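Local coordinates for D-glycerate 2-kinase (PDB 2B8N), which catalyses the ATP-dependent phosphorylation of D-glycerate to 2-phosphoglycerate, a step in serine degradation via 3-hydroxypyruvate, at residues L49-L54 against E125-L130; L119-N124 against A186-P191; A295-A300 against A345-E350. All coordinates share one frame; numbering follows the deposited sequence.

Contacts 1 and 2 lie in the same part of the chain, their centres about 10 Å apart, while contact 3 is about 50 Å from contact 1 between centres and on the other side of the chain's centre. Contact 1 is mostly buried and joins two parallel strands by backbone bonds. Contact 2 is partly buried and lies on one face of that sheet, joining two helix ends through a salt bridge, a valine pair and waters; Val129 of contact 1 touches Val120, Leu123 and Val189 of contact 2. Contact 3, also partly buried, packs two helices that lie on the mixed sheet through alanines and glycine, with no hydrogen bond between its segments.

Contact 1 of 3, residues L49-L54 against E125-L130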
ATOM      1  N   LEU A  49     -21.110  14.737  -4.983  1.00 26.39           N
ATOM      2  CA  LEU A  49     -20.199  15.771  -5.402  1.00 26.35           C
ATOM      3  C   LEU A  49     -20.693  16.469  -6.675  1.00 26.66           C
ATOM      4  O   LEU A  49     -21.383  15.872  -7.499  1.00 26.40           O
ATOM      5  CB  LEU A  49     -18.790  15.204  -5.588  1.00 25.97           C
ATOM      6  CG  LEU A  49     -18.131  14.605  -4.339  1.00 27.29           C
ATOM      7  CD1 LEU A  49     -16.642  14.317  -4.598  1.00 25.86           C
ATOM      8  CD2 LEU A  49     -18.320  15.500  -3.109  1.00 24.96           C
ATOM      9  N   ASP A  50     -20.344  17.753  -6.788  1.00 26.53           N
ATOM     10  CA  ASP A  50     -20.712  18.595  -7.918  1.00 26.85           C
ATOM     11  C   ASP A  50     -19.575  19.541  -8.278  1.00 26.76           C
ATOM     12  O   ASP A  50     -18.716  19.843  -7.419  1.00 26.74           O
ATOM     13  CB  ASP A  50     -21.941  19.417  -7.544  1.00 25.23           C
ATOM     14  CG  ASP A  50     -23.203  18.593  -7.517  1.00 27.30           C
ATOM     15  OD1 ASP A  50     -23.531  17.991  -8.568  1.00 27.85           O
ATOM     16  OD2 ASP A  50     -23.883  18.555  -6.462  1.00 31.24           O
ATOM     17  N   ARG A  51     -19.576  20.020  -9.527  1.00 26.67           N
ATOM     18  CA  ARG A  51     -18.577  20.999  -9.990  1.00 25.93           C
ATOM     19  C   ARG A  51     -17.150  20.495  -9.749  1.00 26.66           C
ATOM     20  O   ARG A  51     -16.343  21.204  -9.146  1.00 26.52           O
ATOM     21  CB  ARG A  51     -18.748  22.322  -9.237  1.00 26.44           C
ATOM     22  CG  ARG A  51     -20.070  22.996  -9.395  1.00 20.12           C
ATOM     23  CD  ARG A  51     -20.060  24.318  -8.668  1.00 20.89           C
ATOM     24  NE  ARG A  51     -20.507  25.370  -9.570  1.00 28.85           N
ATOM     25  CZ  ARG A  51     -19.738  26.307 -10.130  1.00 25.38           C
ATOM     26  NH1 ARG A  51     -18.441  26.373  -9.888  1.00 28.73           N
ATOM     27  NH2 ARG A  51     -20.296  27.190 -10.948  1.00 26.20           N
ATOM     28  N   VAL A  52     -16.869  19.279 -10.227  1.00 27.21           N
ATOM     29  CA  VAL A  52     -15.691  18.506  -9.833  1.00 27.85           C
ATOM     30  C   VAL A  52     -14.539  18.680 -10.841  1.00 27.98           C
ATOM     31  O   VAL A  52     -14.741  18.617 -12.058  1.00 29.24           O
ATOM     32  CB  VAL A  52     -16.067  16.957  -9.638  1.00 28.35           C
ATOM     33  CG1 VAL A  52     -14.870  16.117  -9.273  1.00 24.36           C
ATOM     34  CG2 VAL A  52     -17.180  16.764  -8.587  1.00 28.83           C
ATOM     35  N   ILE A  53     -13.350  18.964 -10.311  1.00 27.33           N
ATOM     36  CA  ILE A  53     -12.101  18.805 -11.026  1.00 26.70           C
ATOM     37  C   ILE A  53     -11.463  17.564 -10.419  1.00 25.97           C
ATOM     38  O   ILE A  53     -11.200  17.514  -9.235  1.00 23.80           O
ATOM     39  CB  ILE A  53     -11.169  20.036 -10.879  1.00 27.58           C
ATOM     40  CG1 ILE A  53     -11.728  21.236 -11.670  1.00 27.82           C
ATOM     41  CG2 ILE A  53      -9.753  19.707 -11.386  1.00 24.33           C
ATOM     42  CD1 ILE A  53     -12.997  21.829 -11.127  1.00 25.65           C
ATOM     43  N   LEU A  54     -11.229  16.561 -11.249  1.00 27.22           N
ATOM     44  CA  LEU A  54     -10.726  15.266 -10.792  1.00 27.61           C
ATOM     45  C   LEU A  54      -9.213  15.236 -11.005  1.00 28.49           C
ATOM     46  O   LEU A  54      -8.724  15.502 -12.124  1.00 26.51           O
ATOM     47  CB  LEU A  54     -11.435  14.129 -11.547  1.00 26.48           C
ATOM     48  CG  LEU A  54     -11.001  12.662 -11.397  1.00 29.54           C
ATOM     49  CD1 LEU A  54     -12.130  11.716 -11.887  1.00 27.95           C
ATOM     50  CD2 LEU A  54      -9.672  12.365 -12.130  1.00 31.80           C
ATOM     51  N   GLU A 125     -15.033  29.002  -4.114  1.00 30.37           N
ATOM     52  CA  GLU A 125     -15.588  28.270  -2.955  1.00 31.49           C
ATOM     53  C   GLU A 125     -16.622  27.209  -3.334  1.00 30.23           C
ATOM     54  O   GLU A 125     -16.887  26.294  -2.554  1.00 30.70           O
ATOM     55  CB  GLU A 125     -16.290  29.238  -1.961  1.00 30.90           C
ATOM     56  CG  GLU A 125     -15.781  30.717  -1.872  1.00 38.18           C
ATOM     57  CD  GLU A 125     -16.059  31.581  -3.132  1.00 42.73           C
ATOM     58  OE1 GLU A 125     -17.216  32.044  -3.358  1.00 40.90           O
ATOM     59  OE2 GLU A 125     -15.081  31.802  -3.892  1.00 41.81           O
ATOM     60  N   ASN A 126     -17.204  27.358  -4.519  1.00 29.34           N
ATOM     61  CA  ASN A 126     -18.274  26.495  -5.001  1.00 27.96           C
ATOM     62  C   ASN A 126     -17.726  25.244  -5.703  1.00 27.83           C
ATOM     63  O   ASN A 126     -18.480  24.313  -5.987  1.00 27.55           O
ATOM     64  CB  ASN A 126     -19.176  27.313  -5.945  1.00 29.02           C
ATOM     65  CG  ASN A 126     -20.644  27.079  -5.711  1.00 30.27           C
ATOM     66  OD1 ASN A 126     -21.040  26.696  -4.614  1.00 32.86           O
ATOM     67  ND2 ASN A 126     -21.476  27.331  -6.745  1.00 21.88           N
ATOM     68  N   ASP A 127     -16.412  25.203  -5.942  1.00 27.55           N
ATOM     69  CA  ASP A 127     -15.800  24.104  -6.668  1.00 27.55           C
ATOM     70  C   ASP A 127     -15.271  23.060  -5.739  1.00 28.06           C
ATOM     71  O   ASP A 127     -15.073  23.335  -4.562  1.00 31.03           O
ATOM     72  CB  ASP A 127     -14.694  24.645  -7.545  1.00 27.86           C
ATOM     73  CG  ASP A 127     -15.232  25.518  -8.642  1.00 27.26           C
ATOM     74  OD1 ASP A 127     -16.209  25.093  -9.295  1.00 25.89           O
ATOM     75  OD2 ASP A 127     -14.691  26.616  -8.857  1.00 32.80           O
ATOM     76  N   THR A 128     -15.079  21.852  -6.258  1.00 26.85           N
ATOM     77  CA  THR A 128     -14.558  20.738  -5.473  1.00 27.81           C
ATOM     78  C   THR A 128     -13.506  19.962  -6.288  1.00 27.77           C
ATOM     79  O   THR A 128     -13.736  19.624  -7.459  1.00 24.47           O
ATOM     80  CB  THR A 128     -15.723  19.796  -5.034  1.00 27.75           C
ATOM     81  OG1 THR A 128     -16.606  20.496  -4.143  1.00 33.04           O
ATOM     82  CG2 THR A 128     -15.219  18.541  -4.327  1.00 29.92           C
ATOM     83  N   VAL A 129     -12.339  19.722  -5.674  1.00 27.49           N
ATOM     84  CA  VAL A 129     -11.334  18.837  -6.246  1.00 27.80           C
ATOM     85  C   VAL A 129     -11.547  17.433  -5.665  1.00 28.31           C
ATOM     86  O   VAL A 129     -11.608  17.245  -4.427  1.00 29.37           O
ATOM     87  CB  VAL A 129      -9.893  19.338  -6.026  1.00 26.34           C
ATOM     88  CG1 VAL A 129      -8.922  18.312  -6.496  1.00 25.55           C
ATOM     89  CG2 VAL A 129      -9.670  20.642  -6.801  1.00 29.39           C
ATOM     90  N   LEU A 130     -11.724  16.472  -6.574  1.00 26.64           N
ATOM     91  CA  LEU A 130     -11.849  15.072  -6.219  1.00 26.99           C
ATOM     92  C   LEU A 130     -10.464  14.440  -6.336  1.00 26.01           C
ATOM     93  O   LEU A 130      -9.999  14.151  -7.443  1.00 22.92           O
ATOM     94  CB  LEU A 130     -12.870  14.394  -7.152  1.00 27.59           C
ATOM     95  CG  LEU A 130     -12.916  12.865  -7.047  1.00 29.44           C
ATOM     96  CD1 LEU A 130     -13.196  12.431  -5.585  1.00 25.09           C
ATOM     97  CD2 LEU A 130     -13.924  12.247  -8.055  1.00 27.69           C
TER
HETATM   98  O   HOH W   1     -18.656  21.798  -5.611  1.00 20.69           O
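Val52, Ile53 and Leu54 pair in parallel register with Thr128, Val129 and Leu130, and this is the tightly packed part of the contact. Thr128 N donates to Arg51 O (3.2 Å), Ile53 N to Thr128 O (3.0 Å) and Leu130 N to Ile53 O (2.9 Å), the alternation expected of parallel strands. On one face of the sheet CG1 of Val52 meets CB of Leu130, at 3.4 Å. The Leu130 side chain, its CG anti to the backbone N (chi1 170°), also carries CD1 to CD1 of Leu49, which crosses it at about a right angle. Ile53 and Val129 occupy the other face.

Toward solvent the strands give way to loops, and the chemistry turns polar. Arg51 NH1 forms a salt bridge with Asp127 OD1 (2.6 Å), although the hydrogen bond is weak because it is bent to 128° at the proton. The carboxylate meets the guanidinium at its edge, whereas ND2 of Asn126 sits over one face. The other carboxylate oxygen, OD2, is held by Asn124 N, which is consistent with a second-shell backbone group fixing the turn of the carboxylate. A water bridges Asp50 O, Asn126 O and Thr128 OG1. A methionine in place of Arg51 would probably leave Asp127 without this charged mate and Asn126 ND2 without the flat group it covers.

The strands belong to 52-57 and 128-133, central neighbours in a parallel six-stranded sheet of order 3-2-1-4-5-6 and the first and fourth of its strands in chain order, the arrangement of Rossmann-like alpha/beta domains.

Contact 2 of 3, residues L119-N124 against A186-P191; sequences LVDQLN and AERVFP
Asp121 and Arg188 are brought together by their torsions: the aspartate CG lies beside its own backbone N (chi1 -66°), and the arginine chain bends at chi2 (-87°) and again at chi3, turning its end toward the carboxylate. NH1 is the group that does the touching. It stands 2.8 Å from Asp121 OD2 in a salt bridge and makes a weak hydrogen bond to OD1 at 3.2 Å, so a single guanidinium nitrogen faces both oxygens. The two planes are nearly coplanar, 22° apart, and the carboxylate meets the guanidinium at its edge. A weak bond from NH2 to Gln179 OE1 gives the guanidinium a second partner.

Beside this pair lies an apolar one. CG2 of Val189 points between the branches of Val120, with CB of Val120 3.9 Å away and both of its methyls only slightly farther.

Direct backbone hydrogen bonds between the segments are absent, and water fills that role. One water donates to Val120 O and to Phe190 O (2.8 Å) while accepting from Leu123 N; another lies between Asp121 OD1 and Arg188 O. Each has more acceptors near it than protons to offer, so these bonds may be shared. Farther along both segments, Pro191, which follows a cis peptide bond, sets its ring CD against Leu123 O at 3.2 Å and its CG against CA of Asn124.

Helices 107-120 and 184-189 both end here, and the chain then runs on into the adjacent parallel strands 128-133 and 193-199. Val120, Leu123 and Val189 all rest on Val129, so the two helix ends sit side by side over one face of the sheet.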
ATOM      1  N   LEU A 119      -4.490  23.429 -13.246  1.00 28.12           N
ATOM      2  CA  LEU A 119      -5.881  23.032 -13.162  1.00 28.91           C
ATOM      3  C   LEU A 119      -6.561  23.448 -11.846  1.00 29.92           C
ATOM      4  O   LEU A 119      -7.773  23.644 -11.850  1.00 32.49           O
ATOM      5  CB  LEU A 119      -6.064  21.531 -13.376  1.00 27.72           C
ATOM      6  CG  LEU A 119      -5.552  20.981 -14.707  1.00 31.28           C
ATOM      7  CD1 LEU A 119      -6.109  19.561 -14.978  1.00 32.92           C
ATOM      8  CD2 LEU A 119      -5.869  21.905 -15.878  1.00 34.05           C
ATOM      9  N   VAL A 120      -5.828  23.620 -10.744  1.00 28.77           N
ATOM     10  CA  VAL A 120      -6.491  23.888  -9.456  1.00 27.31           C
ATOM     11  C   VAL A 120      -6.375  25.333  -8.952  1.00 28.91           C
ATOM     12  O   VAL A 120      -7.075  25.716  -8.014  1.00 30.39           O
ATOM     13  CB  VAL A 120      -6.068  22.894  -8.343  1.00 26.69           C
ATOM     14  CG1 VAL A 120      -6.451  21.481  -8.706  1.00 25.46           C
ATOM     15  CG2 VAL A 120      -4.598  22.952  -8.069  1.00 27.31           C
ATOM     16  N   ASP A 121      -5.520  26.156  -9.541  1.00 29.78           N
ATOM     17  CA  ASP A 121      -5.471  27.555  -9.084  1.00 31.35           C
ATOM     18  C   ASP A 121      -6.678  28.316  -9.621  1.00 31.40           C
ATOM     19  O   ASP A 121      -7.316  27.898 -10.593  1.00 31.08           O
ATOM     20  CB  ASP A 121      -4.178  28.266  -9.503  1.00 32.26           C
ATOM     21  CG  ASP A 121      -2.944  27.699  -8.842  1.00 31.71           C
ATOM     22  OD1 ASP A 121      -3.013  27.190  -7.690  1.00 29.04           O
ATOM     23  OD2 ASP A 121      -1.886  27.798  -9.500  1.00 28.65           O
ATOM     24  N   GLN A 122      -6.986  29.435  -8.973  1.00 31.70           N
ATOM     25  CA  GLN A 122      -8.155  30.234  -9.320  1.00 33.05           C
ATOM     26  C   GLN A 122      -9.408  29.370  -9.487  1.00 32.01           C
ATOM     27  O   GLN A 122     -10.031  29.362 -10.550  1.00 32.77           O
ATOM     28  CB  GLN A 122      -7.910  31.047 -10.607  1.00 36.11           C
ATOM     29  CG  GLN A 122      -6.820  32.118 -10.518  1.00 38.25           C
ATOM     30  CD  GLN A 122      -5.505  31.686 -11.140  1.00 45.34           C
ATOM     31  OE1 GLN A 122      -5.001  30.599 -10.861  1.00 47.24           O
ATOM     32  NE2 GLN A 122      -4.941  32.542 -11.997  1.00 46.44           N
ATOM     33  N   LEU A 123      -9.726  28.608  -8.442  1.00 32.02           N
ATOM     34  CA  LEU A 123     -11.029  27.968  -8.288  1.00 30.46           C
ATOM     35  C   LEU A 123     -11.759  28.745  -7.210  1.00 29.22           C
ATOM     36  O   LEU A 123     -11.133  29.379  -6.379  1.00 29.93           O
ATOM     37  CB  LEU A 123     -10.897  26.524  -7.834  1.00 31.54           C
ATOM     38  CG  LEU A 123     -10.306  25.496  -8.791  1.00 32.00           C
ATOM     39  CD1 LEU A 123     -10.423  24.138  -8.125  1.00 30.45           C
ATOM     40  CD2 LEU A 123     -11.012  25.503 -10.129  1.00 31.07           C
ATOM     41  N   ASN A 124     -13.080  28.702  -7.228  1.00 29.09           N
ATOM     42  CA  ASN A 124     -13.881  29.400  -6.226  1.00 29.35           C
ATOM     43  C   ASN A 124     -14.448  28.424  -5.163  1.00 28.96           C
ATOM     44  O   ASN A 124     -14.339  27.200  -5.293  1.00 25.14           O
ATOM     45  CB  ASN A 124     -14.979  30.238  -6.905  1.00 27.93           C
ATOM     46  CG  ASN A 124     -15.775  29.442  -7.919  1.00 31.07           C
ATOM     47  OD1 ASN A 124     -16.515  28.530  -7.562  1.00 29.73           O
ATOM     48  ND2 ASN A 124     -15.611  29.774  -9.194  1.00 35.71           N
ATOM     49  N   ALA A 186      -3.527  21.346  -0.893  1.00 27.89           N
ATOM     50  CA  ALA A 186      -4.840  21.799  -0.363  1.00 28.40           C
ATOM     51  C   ALA A 186      -4.861  23.301  -0.229  1.00 28.26           C
ATOM     52  O   ALA A 186      -5.914  23.948  -0.405  1.00 30.27           O
ATOM     53  CB  ALA A 186      -5.140  21.163   1.005  1.00 28.07           C
ATOM     54  N   GLU A 187      -3.695  23.844   0.101  1.00 27.34           N
ATOM     55  CA  GLU A 187      -3.523  25.267   0.235  1.00 28.67           C
ATOM     56  C   GLU A 187      -3.669  25.957  -1.123  1.00 28.60           C
ATOM     57  O   GLU A 187      -4.161  27.079  -1.185  1.00 28.93           O
ATOM     58  CB  GLU A 187      -2.169  25.559   0.874  1.00 29.30           C
ATOM     59  CG  GLU A 187      -1.778  27.012   0.880  1.00 33.03           C
ATOM     60  CD  GLU A 187      -0.599  27.295   1.780  1.00 31.95           C
ATOM     61  OE1 GLU A 187       0.467  26.692   1.589  1.00 34.52           O
ATOM     62  OE2 GLU A 187      -0.746  28.135   2.684  1.00 42.93           O
ATOM     63  N   ARG A 188      -3.253  25.311  -2.213  1.00 28.61           N
ATOM     64  CA  ARG A 188      -3.423  25.916  -3.564  1.00 27.56           C
ATOM     65  C   ARG A 188      -4.839  25.756  -4.105  1.00 26.90           C
ATOM     66  O   ARG A 188      -5.343  26.587  -4.840  1.00 26.91           O
ATOM     67  CB  ARG A 188      -2.480  25.280  -4.551  1.00 28.48           C
ATOM     68  CG  ARG A 188      -1.038  25.631  -4.360  1.00 28.81           C
ATOM     69  CD  ARG A 188      -0.678  26.913  -5.081  1.00 28.50           C
ATOM     70  NE  ARG A 188       0.684  26.801  -5.587  1.00 29.77           N
ATOM     71  CZ  ARG A 188       1.055  26.810  -6.866  1.00 32.12           C
ATOM     72  NH1 ARG A 188       0.184  26.956  -7.847  1.00 34.46           N
ATOM     73  NH2 ARG A 188       2.340  26.679  -7.168  1.00 41.15           N
ATOM     74  N   VAL A 189      -5.473  24.656  -3.738  1.00 27.26           N
ATOM     75  CA  VAL A 189      -6.855  24.402  -4.119  1.00 27.50           C
ATOM     76  C   VAL A 189      -7.804  25.438  -3.503  1.00 27.57           C
ATOM     77  O   VAL A 189      -8.798  25.841  -4.123  1.00 28.04           O
ATOM     78  CB  VAL A 189      -7.248  22.990  -3.703  1.00 25.50           C
ATOM     79  CG1 VAL A 189      -8.771  22.791  -3.746  1.00 25.06           C
ATOM     80  CG2 VAL A 189      -6.554  21.999  -4.627  1.00 29.24           C
ATOM     81  N   PHE A 190      -7.481  25.858  -2.282  1.00 27.08           N
ATOM     82  CA  PHE A 190      -8.158  26.960  -1.664  1.00 25.75           C
ATOM     83  C   PHE A 190      -8.334  28.114  -2.661  1.00 26.47           C
ATOM     84  O   PHE A 190      -7.387  28.454  -3.464  1.00 25.26           O
ATOM     85  CB  PHE A 190      -7.392  27.463  -0.427  1.00 26.33           C
ATOM     86  CG  PHE A 190      -8.249  28.257   0.526  1.00 23.80           C
ATOM     87  CD1 PHE A 190      -9.055  27.601   1.456  1.00 24.28           C
ATOM     88  CD2 PHE A 190      -8.287  29.641   0.461  1.00 14.30           C
ATOM     89  CE1 PHE A 190      -9.882  28.328   2.334  1.00 23.16           C
ATOM     90  CE2 PHE A 190      -9.101  30.373   1.316  1.00 21.74           C
ATOM     91  CZ  PHE A 190      -9.903  29.723   2.257  1.00 22.66           C
ATOM     92  N   PRO A 191      -9.531  28.742  -2.605  1.00 27.14           N
ATOM     93  CA  PRO A 191     -10.671  28.471  -1.679  1.00 26.99           C
ATOM     94  C   PRO A 191     -11.601  27.295  -2.031  1.00 25.99           C
ATOM     95  O   PRO A 191     -12.562  27.064  -1.310  1.00 25.48           O
ATOM     96  CB  PRO A 191     -11.453  29.779  -1.701  1.00 27.77           C
ATOM     97  CG  PRO A 191     -11.241  30.281  -3.099  1.00 29.34           C
ATOM     98  CD  PRO A 191      -9.828  29.860  -3.509  1.00 27.12           C
TER
HETATM   99  O   HOH W   2      -7.686  27.823  -6.159  1.00 30.59           O
HETATM  100  O   HOH W   3      -4.536  29.144  -6.187  1.00 20.10           O

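Contact 3 of 3, residues A295-A300 against A345-E350; sequences AGRFIA and AAIALE
Ala300 and Ala348 meet methyl to methyl, CB to CB at 3.4 Å, in the apolar part of a contact that has no hydrogen bond between its segments. The same Ala300 CB is touched by CD2 of Leu349 at 3.8 Å. Leu349 is the first residue past the end of its helix; its CG lies beside the backbone N (chi1 -54°), which swings the branched end toward the partner helix although the side chain starts out along the interface. One small methyl thus receives two neighbours, one from the last helical turn and one from just beyond it.

A second kind of contact is between a side chain and backbone. Gly296 has no side chain, and the helices come together there with CA of Gly296 and CA of Ala345 4.5 Å apart. CB of Ala345 rests 3.6 Å from Gly296 O, an oxygen that also accepts the intrahelical bond from Ala300 N. Small residues on both sides are what permit such a close approach.

The third kind is the packing of the Arg297 guanidinium on aliphatic carbons. The arginine chain bends at chi3 (83°) and lays the guanidinium across the other helix: Ala348 CB lies over one face, offset toward the rim and 3.7 Å from NH1, while CG2 of Ile347 meets the edge in the plane of the group. Across this contact the guanidinium therefore meets aliphatic carbons, one over a face and one at the edge.

Ile299 and Ala345 both touch Leu357 of strand 355-361, placing the helices together on one face of the mixed sheet. Helix 292-309 links the adjacent parallel strands 280-285 and 317-323, so it is the helix of a beta-alpha-beta crossover, and helix 337-348 packs beside it as in a layered alpha/beta domain.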
ATOM      1  N   ALA A 295       6.460 -14.605  12.383  1.00 28.06           N
ATOM      2  CA  ALA A 295       5.006 -14.503  12.257  1.00 27.61           C
ATOM      3  C   ALA A 295       4.341 -15.815  11.758  1.00 27.15           C
ATOM      4  O   ALA A 295       3.198 -16.118  12.125  1.00 27.43           O
ATOM      5  CB  ALA A 295       4.655 -13.351  11.322  1.00 26.92           C
ATOM      6  N   GLY A 296       5.027 -16.573  10.900  1.00 25.54           N
ATOM      7  CA  GLY A 296       4.473 -17.832  10.385  1.00 24.56           C
ATOM      8  C   GLY A 296       4.341 -18.848  11.509  1.00 25.80           C
ATOM      9  O   GLY A 296       3.361 -19.572  11.584  1.00 25.62           O
ATOM     10  N   ARG A 297       5.336 -18.885  12.394  1.00 26.00           N
ATOM     11  CA  ARG A 297       5.329 -19.767  13.560  1.00 27.50           C
ATOM     12  C   ARG A 297       4.292 -19.380  14.608  1.00 27.59           C
ATOM     13  O   ARG A 297       3.677 -20.249  15.219  1.00 27.31           O
ATOM     14  CB  ARG A 297       6.708 -19.802  14.216  1.00 27.95           C
ATOM     15  CG  ARG A 297       7.751 -20.495  13.379  1.00 31.14           C
ATOM     16  CD  ARG A 297       8.920 -21.017  14.207  1.00 29.74           C
ATOM     17  NE  ARG A 297       8.626 -22.325  14.804  1.00 35.88           N
ATOM     18  CZ  ARG A 297       8.581 -23.491  14.141  1.00 36.67           C
ATOM     19  NH1 ARG A 297       8.778 -23.554  12.821  1.00 42.08           N
ATOM     20  NH2 ARG A 297       8.299 -24.607  14.798  1.00 31.19           N
ATOM     21  N   PHE A 298       4.115 -18.082  14.823  1.00 28.40           N
ATOM     22  CA  PHE A 298       3.133 -17.592  15.793  1.00 28.68           C
ATOM     23  C   PHE A 298       1.739 -18.002  15.333  1.00 27.96           C
ATOM     24  O   PHE A 298       0.952 -18.579  16.089  1.00 29.14           O
ATOM     25  CB  PHE A 298       3.216 -16.061  15.950  1.00 28.16           C
ATOM     26  CG  PHE A 298       2.685 -15.548  17.275  1.00 29.86           C
ATOM     27  CD1 PHE A 298       1.373 -15.765  17.655  1.00 28.73           C
ATOM     28  CD2 PHE A 298       3.499 -14.821  18.129  1.00 28.39           C
ATOM     29  CE1 PHE A 298       0.898 -15.286  18.876  1.00 30.68           C
ATOM     30  CE2 PHE A 298       3.003 -14.317  19.350  1.00 25.78           C
ATOM     31  CZ  PHE A 298       1.715 -14.556  19.716  1.00 23.67           C
ATOM     32  N   ILE A 299       1.451 -17.732  14.065  1.00 29.06           N
ATOM     33  CA  ILE A 299       0.163 -18.071  13.477  1.00 27.74           C
ATOM     34  C   ILE A 299      -0.046 -19.594  13.508  1.00 27.34           C
ATOM     35  O   ILE A 299      -1.098 -20.078  13.908  1.00 28.36           O
ATOM     36  CB  ILE A 299       0.096 -17.518  12.073  1.00 28.60           C
ATOM     37  CG1 ILE A 299       0.083 -15.977  12.122  1.00 22.85           C
ATOM     38  CG2 ILE A 299      -1.112 -18.106  11.314  1.00 29.39           C
ATOM     39  CD1 ILE A 299       0.414 -15.346  10.790  1.00 24.55           C
ATOM     40  N   ALA A 300       0.970 -20.347  13.106  1.00 27.52           N
ATOM     41  CA  ALA A 300       0.953 -21.801  13.276  1.00 27.26           C
ATOM     42  C   ALA A 300       0.587 -22.210  14.718  1.00 27.47           C
ATOM     43  O   ALA A 300      -0.227 -23.098  14.907  1.00 27.78           O
ATOM     44  CB  ALA A 300       2.278 -22.381  12.875  1.00 26.92           C
ATOM     45  N   ALA A 345       5.520 -21.475   8.342  1.00 29.10           N
ATOM     46  CA  ALA A 345       4.311 -22.087   8.878  1.00 28.99           C
ATOM     47  C   ALA A 345       4.205 -23.559   8.479  1.00 30.09           C
ATOM     48  O   ALA A 345       3.880 -24.401   9.309  1.00 30.92           O
ATOM     49  CB  ALA A 345       3.095 -21.328   8.427  1.00 26.92           C
ATOM     50  N   ALA A 346       4.484 -23.877   7.219  1.00 30.51           N
ATOM     51  CA  ALA A 346       4.384 -25.274   6.777  1.00 30.82           C
ATOM     52  C   ALA A 346       5.299 -26.200   7.588  1.00 31.20           C
ATOM     53  O   ALA A 346       4.946 -27.351   7.864  1.00 32.93           O
ATOM     54  CB  ALA A 346       4.700 -25.389   5.337  1.00 31.49           C
ATOM     55  N   ILE A 347       6.475 -25.686   7.947  1.00 30.36           N
ATOM     56  CA  ILE A 347       7.405 -26.374   8.833  1.00 28.62           C
ATOM     57  C   ILE A 347       6.761 -26.614  10.204  1.00 28.43           C
ATOM     58  O   ILE A 347       6.725 -27.729  10.689  1.00 31.32           O
ATOM     59  CB  ILE A 347       8.708 -25.553   8.968  1.00 29.03           C
ATOM     60  CG1 ILE A 347       9.490 -25.619   7.644  1.00 28.11           C
ATOM     61  CG2 ILE A 347       9.560 -26.055  10.142  1.00 20.32           C
ATOM     62  CD1 ILE A 347      10.539 -24.527   7.467  1.00 29.91           C
ATOM     63  N   ALA A 348       6.250 -25.550  10.811  1.00 28.81           N
ATOM     64  CA  ALA A 348       5.529 -25.611  12.092  1.00 27.18           C
ATOM     65  C   ALA A 348       4.264 -26.502  12.101  1.00 27.47           C
ATOM     66  O   ALA A 348       3.866 -26.980  13.156  1.00 29.46           O
ATOM     67  CB  ALA A 348       5.146 -24.196  12.530  1.00 25.38           C
ATOM     68  N   LEU A 349       3.613 -26.690  10.948  1.00 27.77           N
ATOM     69  CA  LEU A 349       2.374 -27.476  10.866  1.00 26.00           C
ATOM     70  C   LEU A 349       2.581 -28.852  10.294  1.00 27.05           C
ATOM     71  O   LEU A 349       1.601 -29.506   9.977  1.00 29.43           O
ATOM     72  CB  LEU A 349       1.337 -26.793   9.981  1.00 24.02           C
ATOM     73  CG  LEU A 349       0.970 -25.362  10.313  1.00 25.21           C
ATOM     74  CD1 LEU A 349       0.161 -24.766   9.152  1.00 24.08           C
ATOM     75  CD2 LEU A 349       0.210 -25.314  11.630  1.00 24.89           C
ATOM     76  N   GLU A 350       3.823 -29.302  10.126  1.00 26.82           N
ATOM     77  CA  GLU A 350       4.049 -30.621   9.539  1.00 26.71           C
ATOM     78  C   GLU A 350       3.254 -31.674  10.304  1.00 26.27           C
ATOM     79  O   GLU A 350       3.280 -31.715  11.537  1.00 26.88           O
ATOM     80  CB  GLU A 350       5.537 -31.001   9.526  1.00 25.84           C
ATOM     81  CG  GLU A 350       5.778 -32.396   8.947  1.00 25.53           C
ATOM     82  CD  GLU A 350       7.232 -32.714   8.673  1.00 29.52           C
ATOM     83  OE1 GLU A 350       8.095 -31.821   8.807  1.00 37.19           O
ATOM     84  OE2 GLU A 350       7.517 -33.870   8.297  1.00 33.47           O
TER